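Local coordinates for nuclear import protein MOG1 (Saccharomyces cerevisiae, PDB 1JHS), which binds the Ran GTPase Gsp1 and takes part in the Ran system that drives nuclear protein import and poly(A)+ mRNA export, at residues A[53-58]-A[162-167]; A[17-22]-A[45-50]. The protein carries 1 engineered substitution. One frame throughout, in Å; residues are numbered along the deposited sequence.

In the fold
Interaction 2 (17-22 with 45-50) closes along the chain before interaction 1 (53-58 with 162-167) opens, and their centres lie about 10 Å apart on the same side of the molecule. Both reach the seven-stranded antiparallel sheet, interaction 2 through strand 21-23, at one edge, and interaction 1 through strand 56-63, with strand 34-39 between them. The two also touch: CG of Arg164 packs on the carbonyl of Gly50, and Ile57 meets the ring of Phe21. The loop 45-50 therefore lies against both the turn before strand 21-23 and the start of helix 163-178, joining the sheet edge to the last helix, 163-178, of this Ran-binding protein.

Interaction 1. Residues A[53-58]-A[162-167]; sequences TNESII and PARCHA
Arg164 reaches from the first turn of helix 163-178 to Asn54 and Glu55, and a single nitrogen, NH1, makes both polar contacts. The charged one is a salt bridge from NH1 to OE2 of Glu55 at 2.9 Å, with a fairly straight N-H...O angle of 162°. OE2 lies practically in the guanidinium plane, yet the nitrogen meets this oxygen from above the carboxylate, whose plane is turned 68° from that of the guanidinium.

The bond to the uncharged amide runs from the same NH1 to OD1 of Asn54, also 2.9 Å, and is more bent. Here NH1 lies in the plane of the amide carbonyl, while OD1 is tilted out of the guanidinium plane; the two side chains cross at about a right angle. CD of Arg164 also lies near the same carboxylate oxygen, 3.3 Å from OE2 of Glu55.

Arg164 starts with CG anti to the backbone N (chi1 -175°) and runs extended until a bend at chi3 turns the guanidinium onto the two acceptors. Its NH2 has its own partners, Glu152 in a salt bridge and the carbonyl of Pro147, so acidic groups meet it on two nitrogens. A leucine in its place would probably leave the largely buried carboxylate of Glu55 without its cationic mate and Asn54 OD1 without this donor.

Glu55 has further donors: OE1 accepts from Asn39 ND2, at the end of strand 34-39, and OE2 also from the backbone N of Ala52 in the preceding loop. The contact thus joins the N-terminal turn of helix 163-178 to the entry of strand 56-63, which is paired with strand 34-39 on one flank and strand 138-147 on the other.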
ATOM      1  N   THR A  53       3.626 -14.074  -5.639  1.00 12.61           N
ATOM      2  CA  THR A  53       2.251 -14.267  -6.109  1.00 12.06           C
ATOM      3  C   THR A  53       1.200 -14.002  -5.046  1.00 11.10           C
ATOM      4  O   THR A  53       0.039 -14.314  -5.265  1.00 11.32           O
ATOM      5  CB  THR A  53       1.969 -15.722  -6.663  1.00 12.30           C
ATOM      6  OG1 THR A  53       2.000 -16.668  -5.584  1.00 13.01           O
ATOM      7  CG2 THR A  53       3.011 -16.140  -7.696  1.00 12.97           C
ATOM      8  N   ASN A  54       1.584 -13.400  -3.917  1.00 10.39           N
ATOM      9  CA  ASN A  54       0.615 -13.189  -2.843  1.00  9.51           C
ATOM     10  C   ASN A  54       0.391 -11.757  -2.364  1.00  9.03           C
ATOM     11  O   ASN A  54      -0.243 -11.567  -1.339  1.00  8.11           O
ATOM     12  CB  ASN A  54       0.959 -14.083  -1.639  1.00  9.38           C
ATOM     13  CG  ASN A  54       2.291 -13.714  -0.992  1.00 10.31           C
ATOM     14  OD1 ASN A  54       2.992 -12.825  -1.476  1.00  9.93           O
ATOM     15  ND2 ASN A  54       2.659 -14.414   0.099  1.00  9.81           N
ATOM     16  N   GLU A  55       0.883 -10.760  -3.092  1.00  8.92           N
ATOM     17  CA  GLU A  55       0.667  -9.359  -2.671  1.00  8.86           C
ATOM     18  C   GLU A  55      -0.746  -8.879  -3.015  1.00  8.54           C
ATOM     19  O   GLU A  55      -1.389  -9.418  -3.896  1.00  8.60           O
ATOM     20  CB  GLU A  55       1.669  -8.415  -3.354  1.00  8.61           C
ATOM     21  CG  GLU A  55       3.140  -8.786  -3.131  1.00  9.50           C
ATOM     22  CD  GLU A  55       3.639  -9.776  -4.175  1.00 10.06           C
ATOM     23  OE1 GLU A  55       2.833 -10.187  -5.042  1.00 11.08           O
ATOM     24  OE2 GLU A  55       4.834 -10.127  -4.147  1.00 10.48           O
ATOM     25  N   SER A  56      -1.230  -7.874  -2.300  1.00  8.43           N
ATOM     26  CA  SER A  56      -2.552  -7.312  -2.581  1.00  8.49           C
ATOM     27  C   SER A  56      -2.426  -5.804  -2.434  1.00  8.33           C
ATOM     28  O   SER A  56      -1.606  -5.296  -1.648  1.00  8.09           O
ATOM     29  CB  SER A  56      -3.623  -7.878  -1.635  1.00  7.90           C
ATOM     30  OG  SER A  56      -3.236  -7.786  -0.281  1.00  8.91           O
ATOM     31  N   ILE A  57      -3.231  -5.105  -3.206  1.00  8.36           N
ATOM     32  CA  ILE A  57      -3.208  -3.651  -3.255  1.00  8.54           C
ATOM     33  C   ILE A  57      -4.596  -3.072  -2.974  1.00  8.78           C
ATOM     34  O   ILE A  57      -5.576  -3.486  -3.590  1.00  8.24           O
ATOM     35  CB  ILE A  57      -2.784  -3.170  -4.679  1.00  8.83           C
ATOM     36  CG1 ILE A  57      -1.394  -3.738  -5.041  1.00  9.12           C
ATOM     37  CG2 ILE A  57      -2.820  -1.629  -4.749  1.00  9.45           C
ATOM     38  CD1 ILE A  57      -0.982  -3.523  -6.549  1.00  9.86           C
ATOM     39  N   ILE A  58      -4.672  -2.127  -2.048  1.00  9.05           N
ATOM     40  CA  ILE A  58      -5.945  -1.481  -1.745  1.00  9.46           C
ATOM     41  C   ILE A  58      -5.761   0.032  -1.863  1.00  9.78           C
ATOM     42  O   ILE A  58      -4.802   0.583  -1.353  1.00  9.80           O
ATOM     43  CB  ILE A  58      -6.436  -1.746  -0.302  1.00  9.80           C
ATOM     44  CG1 ILE A  58      -6.761  -3.228  -0.093  1.00 10.13           C
ATOM     45  CG2 ILE A  58      -7.722  -0.887  -0.043  1.00  9.66           C
ATOM     46  CD1 ILE A  58      -7.245  -3.529   1.303  1.00 11.78           C
ATOM     47  N   PRO A 162      14.386  -7.175   2.510  1.00 24.58           N
ATOM     48  CA  PRO A 162      14.215  -8.194   1.469  1.00 22.71           C
ATOM     49  C   PRO A 162      14.075  -7.550   0.083  1.00 21.33           C
ATOM     50  O   PRO A 162      13.486  -6.476  -0.056  1.00 20.65           O
ATOM     51  CB  PRO A 162      12.930  -8.913   1.893  1.00 22.88           C
ATOM     52  CG  PRO A 162      12.936  -8.785   3.379  1.00 23.59           C
ATOM     53  CD  PRO A 162      13.408  -7.356   3.602  1.00 24.20           C
ATOM     54  N   ALA A 163      14.619  -8.205  -0.940  1.00 19.48           N
ATOM     55  CA  ALA A 163      14.531  -7.686  -2.310  1.00 18.05           C
ATOM     56  C   ALA A 163      13.089  -7.432  -2.737  1.00 17.00           C
ATOM     57  O   ALA A 163      12.803  -6.455  -3.429  1.00 16.64           O
ATOM     58  CB  ALA A 163      15.165  -8.676  -3.299  1.00 18.21           C
ATOM     59  N   ARG A 164      12.186  -8.329  -2.349  1.00 15.74           N
ATOM     60  CA  ARG A 164      10.792  -8.176  -2.765  1.00 14.89           C
ATOM     61  C   ARG A 164      10.184  -6.926  -2.142  1.00 14.84           C
ATOM     62  O   ARG A 164       9.334  -6.283  -2.756  1.00 14.63           O
ATOM     63  CB  ARG A 164       9.960  -9.412  -2.388  1.00 14.28           C
ATOM     64  CG  ARG A 164       8.528  -9.343  -2.925  1.00 13.45           C
ATOM     65  CD  ARG A 164       7.859 -10.712  -2.959  1.00 13.44           C
ATOM     66  NE  ARG A 164       7.774 -11.361  -1.647  1.00 12.43           N
ATOM     67  CZ  ARG A 164       6.631 -11.693  -1.046  1.00 12.51           C
ATOM     68  NH1 ARG A 164       5.471 -11.418  -1.627  1.00 11.94           N
ATOM     69  NH2 ARG A 164       6.653 -12.364   0.101  1.00 11.70           N
ATOM     70  N   CYS A 165      10.597  -6.590  -0.921  1.00 14.79           N
ATOM     71  CA  CYS A 165      10.099  -5.370  -0.283  1.00 14.73           C
ATOM     72  C   CYS A 165      10.589  -4.152  -1.061  1.00 14.40           C
ATOM     73  O   CYS A 165       9.877  -3.160  -1.207  1.00 13.87           O
ATOM     74  CB  CYS A 165      10.573  -5.303   1.155  1.00 15.16           C
ATOM     75  SG  CYS A 165       9.709  -6.555   2.172  1.00 17.62           S
ATOM     76  N   HIS A 166      11.823  -4.226  -1.554  1.00 14.18           N
ATOM     77  CA  HIS A 166      12.359  -3.133  -2.361  1.00 14.35           C
ATOM     78  C   HIS A 166      11.510  -3.003  -3.639  1.00 13.46           C
ATOM     79  O   HIS A 166      11.219  -1.881  -4.116  1.00 13.19           O
ATOM     80  CB  HIS A 166      13.821  -3.430  -2.716  1.00 15.89           C
ATOM     81  CG  HIS A 166      14.488  -2.336  -3.484  1.00 18.06           C
ATOM     82  ND1 HIS A 166      14.208  -2.077  -4.810  1.00 19.22           N
ATOM     83  CD2 HIS A 166      15.377  -1.388  -3.096  1.00 19.00           C
ATOM     84  CE1 HIS A 166      14.890  -1.011  -5.205  1.00 19.53           C
ATOM     85  NE2 HIS A 166      15.606  -0.573  -4.183  1.00 19.07           N
ATOM     86  N   ALA A 167      11.085  -4.144  -4.177  1.00 12.47           N
ATOM     87  CA  ALA A 167      10.285  -4.145  -5.396  1.00 11.65           C
ATOM     88  C   ALA A 167       8.908  -3.544  -5.093  1.00 11.14           C
ATOM     89  O   ALA A 167       8.402  -2.707  -5.855  1.00 10.94           O
ATOM     90  CB  ALA A 167      10.140  -5.562  -5.919  1.00 12.18           C
TER

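Interaction 2. Residues A[17-22]-A[45-50]; sequences VPPGFI and EEFEDG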
ATOM      1  N   VAL A  17      -0.828  -0.776 -11.977  1.00 10.83           N
ATOM      2  CA  VAL A  17      -0.668  -1.986 -11.176  1.00 11.81           C
ATOM      3  C   VAL A  17       0.157  -2.989 -12.005  1.00 11.52           C
ATOM      4  O   VAL A  17       0.239  -2.884 -13.246  1.00 12.00           O
ATOM      5  CB  VAL A  17      -2.026  -2.648 -10.722  1.00 12.05           C
ATOM      6  CG1 VAL A  17      -2.899  -1.620  -9.983  1.00 11.94           C
ATOM      7  CG2 VAL A  17      -2.748  -3.263 -11.904  1.00 12.19           C
ATOM      8  N   PRO A  18       0.802  -3.962 -11.341  1.00 11.10           N
ATOM      9  CA  PRO A  18       1.604  -4.933 -12.098  1.00 11.98           C
ATOM     10  C   PRO A  18       0.788  -5.894 -12.940  1.00 11.68           C
ATOM     11  O   PRO A  18      -0.379  -6.149 -12.661  1.00 11.20           O
ATOM     12  CB  PRO A  18       2.346  -5.722 -11.009  1.00 11.52           C
ATOM     13  CG  PRO A  18       2.327  -4.806  -9.805  1.00 11.39           C
ATOM     14  CD  PRO A  18       0.929  -4.197  -9.899  1.00 11.40           C
ATOM     15  N   PRO A  19       1.416  -6.456 -13.986  1.00 11.36           N
ATOM     16  CA  PRO A  19       0.668  -7.411 -14.805  1.00 12.09           C
ATOM     17  C   PRO A  19       0.356  -8.650 -13.944  1.00 11.96           C
ATOM     18  O   PRO A  19       1.086  -8.971 -12.998  1.00 11.62           O
ATOM     19  CB  PRO A  19       1.626  -7.709 -15.963  1.00 11.78           C
ATOM     20  CG  PRO A  19       3.012  -7.351 -15.422  1.00 12.08           C
ATOM     21  CD  PRO A  19       2.723  -6.123 -14.591  1.00 11.74           C
ATOM     22  N   GLY A  20      -0.753  -9.311 -14.237  1.00 12.28           N
ATOM     23  CA  GLY A  20      -1.113 -10.492 -13.470  1.00 13.04           C
ATOM     24  C   GLY A  20      -1.925 -10.186 -12.224  1.00 13.45           C
ATOM     25  O   GLY A  20      -2.298 -11.113 -11.487  1.00 13.40           O
ATOM     26  N   PHE A  21      -2.184  -8.902 -11.968  1.00 13.49           N
ATOM     27  CA  PHE A  21      -2.969  -8.501 -10.800  1.00 14.07           C
ATOM     28  C   PHE A  21      -4.396  -8.274 -11.282  1.00 15.04           C
ATOM     29  O   PHE A  21      -4.612  -7.560 -12.260  1.00 15.75           O
ATOM     30  CB  PHE A  21      -2.423  -7.211 -10.175  1.00 13.12           C
ATOM     31  CG  PHE A  21      -1.300  -7.433  -9.206  1.00 12.51           C
ATOM     32  CD1 PHE A  21      -0.089  -7.977  -9.629  1.00 12.01           C
ATOM     33  CD2 PHE A  21      -1.444  -7.085  -7.852  1.00 12.24           C
ATOM     34  CE1 PHE A  21       0.963  -8.175  -8.728  1.00 11.48           C
ATOM     35  CE2 PHE A  21      -0.397  -7.280  -6.951  1.00 11.84           C
ATOM     36  CZ  PHE A  21       0.815  -7.831  -7.396  1.00 11.61           C
ATOM     37  N   ILE A  22      -5.358  -8.886 -10.607  1.00 15.50           N
ATOM     38  CA  ILE A  22      -6.744  -8.760 -11.005  1.00 15.95           C
ATOM     39  C   ILE A  22      -7.509  -7.798 -10.105  1.00 15.64           C
ATOM     40  O   ILE A  22      -7.213  -7.666  -8.914  1.00 14.91           O
ATOM     41  CB  ILE A  22      -7.447 -10.139 -10.972  1.00 16.85           C
ATOM     42  CG1 ILE A  22      -8.934  -9.988 -11.294  1.00 18.03           C
ATOM     43  CG2 ILE A  22      -7.301 -10.753  -9.611  1.00 17.82           C
ATOM     44  CD1 ILE A  22      -9.659 -11.322 -11.379  1.00 20.05           C
ATOM     45  N   GLU A  45       4.769 -18.680 -13.967  1.00 38.34           N
ATOM     46  CA  GLU A  45       4.975 -17.410 -14.658  1.00 39.00           C
ATOM     47  C   GLU A  45       6.185 -16.629 -14.185  1.00 39.01           C
ATOM     48  O   GLU A  45       6.415 -16.467 -12.989  1.00 38.84           O
ATOM     49  CB  GLU A  45       3.729 -16.537 -14.535  1.00 39.61           C
ATOM     50  CG  GLU A  45       2.548 -17.046 -15.339  1.00 40.54           C
ATOM     51  CD  GLU A  45       1.293 -16.234 -15.104  1.00 41.27           C
ATOM     52  OE1 GLU A  45       0.790 -16.214 -13.964  1.00 41.49           O
ATOM     53  OE2 GLU A  45       0.810 -15.610 -16.068  1.00 41.97           O
ATOM     54  N   GLU A  46       6.964 -16.141 -15.138  1.00 39.16           N
ATOM     55  CA  GLU A  46       8.144 -15.377 -14.797  1.00 39.16           C
ATOM     56  C   GLU A  46       8.067 -13.939 -15.256  1.00 38.61           C
ATOM     57  O   GLU A  46       8.002 -13.636 -16.444  1.00 38.61           O
ATOM     58  CB  GLU A  46       9.410 -16.050 -15.343  1.00 40.23           C
ATOM     59  CG  GLU A  46       9.853 -17.242 -14.493  1.00 41.47           C
ATOM     60  CD  GLU A  46      11.267 -17.709 -14.795  1.00 42.45           C
ATOM     61  OE1 GLU A  46      12.134 -16.846 -15.050  1.00 42.79           O
ATOM     62  OE2 GLU A  46      11.517 -18.940 -14.753  1.00 42.83           O
ATOM     63  N   PHE A  47       8.029 -13.053 -14.273  1.00 37.80           N
ATOM     64  CA  PHE A  47       7.994 -11.633 -14.533  1.00 37.04           C
ATOM     65  C   PHE A  47       9.300 -11.137 -13.936  1.00 36.10           C
ATOM     66  O   PHE A  47       9.783 -11.678 -12.935  1.00 36.02           O
ATOM     67  CB  PHE A  47       6.792 -10.984 -13.850  1.00 37.60           C
ATOM     68  CG  PHE A  47       5.466 -11.508 -14.329  1.00 38.14           C
ATOM     69  CD1 PHE A  47       4.957 -12.707 -13.842  1.00 38.49           C
ATOM     70  CD2 PHE A  47       4.715 -10.794 -15.258  1.00 38.47           C
ATOM     71  CE1 PHE A  47       3.716 -13.182 -14.269  1.00 38.76           C
ATOM     72  CE2 PHE A  47       3.477 -11.262 -15.691  1.00 38.77           C
ATOM     73  CZ  PHE A  47       2.976 -12.461 -15.191  1.00 38.83           C
ATOM     74  N   GLU A  48       9.881 -10.127 -14.557  1.00 34.81           N
ATOM     75  CA  GLU A  48      11.148  -9.592 -14.082  1.00 33.74           C
ATOM     76  C   GLU A  48      10.935  -8.546 -12.988  1.00 32.28           C
ATOM     77  O   GLU A  48      11.852  -7.799 -12.630  1.00 32.38           O
ATOM     78  CB  GLU A  48      11.892  -9.006 -15.279  1.00 34.71           C
ATOM     79  CG  GLU A  48      11.859  -9.946 -16.475  1.00 36.05           C
ATOM     80  CD  GLU A  48      12.229 -11.375 -16.093  1.00 36.90           C
ATOM     81  OE1 GLU A  48      13.402 -11.613 -15.712  1.00 37.59           O
ATOM     82  OE2 GLU A  48      11.345 -12.262 -16.163  1.00 37.63           O
ATOM     83  N   ASP A  49       9.711  -8.550 -12.465  1.00 30.36           N
ATOM     84  CA  ASP A  49       9.176  -7.663 -11.426  1.00 28.44           C
ATOM     85  C   ASP A  49       9.796  -7.673 -10.041  1.00 26.53           C
ATOM     86  O   ASP A  49       9.884  -6.638  -9.382  1.00 26.32           O
ATOM     87  CB  ASP A  49       7.675  -7.975 -11.203  1.00 29.16           C
ATOM     88  CG  ASP A  49       6.804  -7.257 -12.162  1.00 29.94           C
ATOM     89  OD1 ASP A  49       5.611  -7.087 -11.872  1.00 30.06           O
ATOM     90  OD2 ASP A  49       7.333  -6.844 -13.225  1.00 31.43           O
ATOM     91  N   GLY A  50      10.145  -8.862  -9.575  1.00 24.53           N
ATOM     92  CA  GLY A  50      10.671  -8.994  -8.237  1.00 21.96           C
ATOM     93  C   GLY A  50       9.529  -9.359  -7.291  1.00 20.25           C
ATOM     94  O   GLY A  50       9.760  -9.590  -6.111  1.00 19.84           O
TER
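Phe47 has CG beside its backbone N and anti to the carbonyl carbon (chi1 -61°), which sets its ring beside Pro19, while Asp49 places OD1 against Pro18 and Pro19. The apolar half of the contact is Pro19 against Phe47. CG of the proline comes to 3.8 Å from CD2 of the phenylalanine, and Pro19 CB lies 4.0 Å from CE2, so one side of the ring, CD2 and CE2, takes the proline carbons. The approach is oblique, and the proline and phenylalanine side chains run antiparallel alongside one another.

Asp49 supplies the other half through OD1. This oxygen lies 3.6 Å from CB of Pro18 and 4.1 Å from CD of Pro19, resting against carbon rather than bonding to this segment. Its charge is answered by Arg41, whose NH2 forms a salt bridge with OD1; the same arginine makes a cation-pi contact with Phe47 and donates from NE to the carbonyl of Pro19. Arg41 therefore ties together residues from both segments, and probably helps to hold the carboxylate and the phenyl ring in place beside the prolines.

Pro18 also uses another ring carbon: CD sits over the centre of the Phe21 ring, 3.9 Å above the plane, while Pro19 O lies at the edge of that ring. Gly20 has a positive phi of 88°, which suits glycine, and a CB there would come close to Phe47 as well.

Pro18 to Phe21 form a type II beta turn with glycine at its third position, which links strand 13-17 of the small three-stranded sheet to edge strand 21-23 of the large antiparallel sheet and is flanked by the loop between strands 34-39 and 56-63.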